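Local coordinates for protein STING-associated CdnE c-di-GMP synthase (Flavobacteriaceae, PDB 6WT8) that synthesises the cyclic dinucleotide c-di-GMP, probably from GTP, as the nucleotidyltransferase of a bacterial CBASS defence system, presumably to activate an associated STING, at residues E116-G121 against T201-V206. Numbering follows the deposited sequence.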
# COMPACT_ATOMS: atom_id res chain seq x y z
N GLU A 116 -20.84 -10.13 2.48
CA GLU A 116 -20.48 -10.96 3.61
C GLU A 116 -20.37 -10.05 4.84
O GLU A 116 -20.13 -8.85 4.71
CB GLU A 116 -19.15 -11.65 3.33
CG GLU A 116 -19.18 -12.57 2.07
CD GLU A 116 -20.13 -13.71 2.25
OE1 GLU A 116 -20.05 -14.37 3.29
OE2 GLU A 116 -20.98 -13.92 1.36
N PHE A 117 -20.53 -10.62 6.03
CA PHE A 117 -20.36 -9.78 7.23
C PHE A 117 -20.13 -10.67 8.45
O PHE A 117 -20.40 -11.87 8.42
CB PHE A 117 -21.57 -8.85 7.47
CG PHE A 117 -22.86 -9.55 7.83
CD1 PHE A 117 -23.64 -10.12 6.85
CD2 PHE A 117 -23.30 -9.59 9.15
CE1 PHE A 117 -24.84 -10.76 7.17
CE2 PHE A 117 -24.50 -10.21 9.49
CZ PHE A 117 -25.27 -10.81 8.50
N ASP A 118 -19.62 -10.05 9.51
CA ASP A 118 -19.38 -10.73 10.79
C ASP A 118 -20.71 -10.86 11.57
O ASP A 118 -21.08 -9.97 12.36
CB ASP A 118 -18.33 -9.95 11.58
CG ASP A 118 -17.84 -10.70 12.79
OD1 ASP A 118 -18.40 -11.78 13.07
OD2 ASP A 118 -16.89 -10.23 13.44
N HIS A 119 -21.39 -12.00 11.36
CA HIS A 119 -22.69 -12.25 11.98
C HIS A 119 -22.56 -12.31 13.48
O HIS A 119 -23.26 -11.60 14.22
CB HIS A 119 -23.26 -13.60 11.51
CG HIS A 119 -23.49 -13.73 10.04
ND1 HIS A 119 -22.51 -13.52 9.10
CD2 HIS A 119 -24.59 -14.12 9.35
CE1 HIS A 119 -23.00 -13.75 7.89
NE2 HIS A 119 -24.26 -14.11 8.02
N LYS A 120 -21.65 -13.17 13.95
CA LYS A 120 -21.52 -13.37 15.39
C LYS A 120 -21.04 -12.09 16.06
O LYS A 120 -21.49 -11.75 17.16
CB LYS A 120 -20.55 -14.51 15.70
CG LYS A 120 -20.93 -15.90 15.21
CD LYS A 120 -19.78 -16.87 15.51
CE LYS A 120 -20.13 -18.30 15.11
NZ LYS A 120 -21.33 -18.78 15.85
N GLY A 121 -20.12 -11.38 15.39
CA GLY A 121 -19.59 -10.15 15.95
C GLY A 121 -20.63 -9.05 16.06
O GLY A 121 -20.60 -8.27 17.01
N THR A 201 -16.37 -9.57 -3.54
CA THR A 201 -17.54 -9.08 -2.83
C THR A 201 -17.10 -8.35 -1.57
O THR A 201 -15.94 -8.44 -1.15
CB THR A 201 -18.47 -10.26 -2.52
OG1 THR A 201 -19.72 -9.76 -2.00
CG2 THR A 201 -17.85 -11.19 -1.50
N TYR A 202 -18.00 -7.59 -0.95
CA TYR A 202 -17.64 -6.91 0.29
C TYR A 202 -17.69 -7.84 1.49
O TYR A 202 -18.45 -8.80 1.55
CB TYR A 202 -18.61 -5.76 0.59
CG TYR A 202 -18.46 -4.55 -0.26
CD1 TYR A 202 -17.30 -3.82 -0.23
CD2 TYR A 202 -19.52 -4.17 -1.11
CE1 TYR A 202 -17.14 -2.65 -1.00
CE2 TYR A 202 -19.38 -3.02 -1.90
CZ TYR A 202 -18.21 -2.28 -1.83
OH TYR A 202 -18.02 -1.11 -2.59
N TYR A 203 -16.93 -7.45 2.50
CA TYR A 203 -17.04 -8.02 3.83
C TYR A 203 -17.16 -6.89 4.83
O TYR A 203 -16.28 -6.00 4.88
CB TYR A 203 -15.83 -8.90 4.16
CG TYR A 203 -15.89 -9.47 5.56
CD1 TYR A 203 -16.56 -10.65 5.79
CD2 TYR A 203 -15.28 -8.82 6.62
CE1 TYR A 203 -16.64 -11.21 7.08
CE2 TYR A 203 -15.36 -9.34 7.92
CZ TYR A 203 -16.02 -10.55 8.13
OH TYR A 203 -16.11 -11.11 9.40
N LYS A 204 -18.22 -6.93 5.62
CA LYS A 204 -18.47 -5.91 6.66
C LYS A 204 -18.01 -6.41 8.02
O LYS A 204 -18.61 -7.32 8.60
CB LYS A 204 -19.96 -5.55 6.70
CG LYS A 204 -20.44 -4.92 5.42
CD LYS A 204 -21.97 -4.60 5.46
CE LYS A 204 -22.41 -4.25 4.02
NZ LYS A 204 -23.91 -4.27 3.81
N SER A 205 -16.94 -5.77 8.53
CA SER A 205 -16.47 -6.08 9.88
C SER A 205 -17.31 -5.34 10.92
O SER A 205 -18.09 -4.46 10.60
CB SER A 205 -15.02 -5.66 10.04
OG SER A 205 -14.94 -4.24 9.95
N VAL A 206 -17.18 -5.75 12.18
CA VAL A 206 -17.81 -5.01 13.27
C VAL A 206 -17.33 -3.56 13.29
O VAL A 206 -18.14 -2.64 13.48
CB VAL A 206 -17.54 -5.70 14.61
CG1 VAL A 206 -18.11 -4.82 15.74
CG2 VAL A 206 -18.17 -7.11 14.59
O HOH W 1 -15.49 -8.10 12.59
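A parallel pairing of strand 114-117 with the end of strand 192-204, in the mixed sheet of the nucleotidyltransferase fold, runs on into two helix N-termini, and Glu116, Phe117 and Asp118 meet Tyr203, Lys204 and Val206 there. Three backbone hydrogen bonds fix the register: Glu116 N gives to Tyr202 O, Lys204 N to Glu116 O at 2.9 Å, and Asp118 N to Lys204 O at 3.0 Å, the last close to head-on to the carbonyl (C=O...N 164°). Glu116 and Tyr203 share one face of the sheet. The Tyr203 ring, carried by a CG that points opposite the backbone N (chi1 178°), lies along the backbone of Glu116 to Asp118: Glu116 CB meets its edge, 3.7 Å from Tyr203 CD1, and Tyr203 OH ends 3.3 Å from Asp118 CB. Cutting Tyr203 back to an alanine would remove the ring and would probably leave a gap beside Glu116 CB and Asp118 CB. On the other face, Phe117 CB and Lys204 CB touch at 3.8 Å before the side chains diverge; His119 CE1 lies over the rim of one face of the Phe117 ring, its ND1 donating to Phe117 O from above the carbonyl plane. Asp118 is the N-cap of helix 119-126: its OD1 takes Gly121 N from above the carboxylate plane (2.9 Å), while OD2 accepts from a water at 2.7 Å that in turn accepts from Val206 N. Val206 CG2 packs 3.5 Å from Gly121 C. Ser205 OG caps helix 206-211 by bonding Phe208 N. One carboxylate thus serves both helix starts, directly and through water, and the positive ends of the two helix dipoles would be expected to stabilise its negative charge.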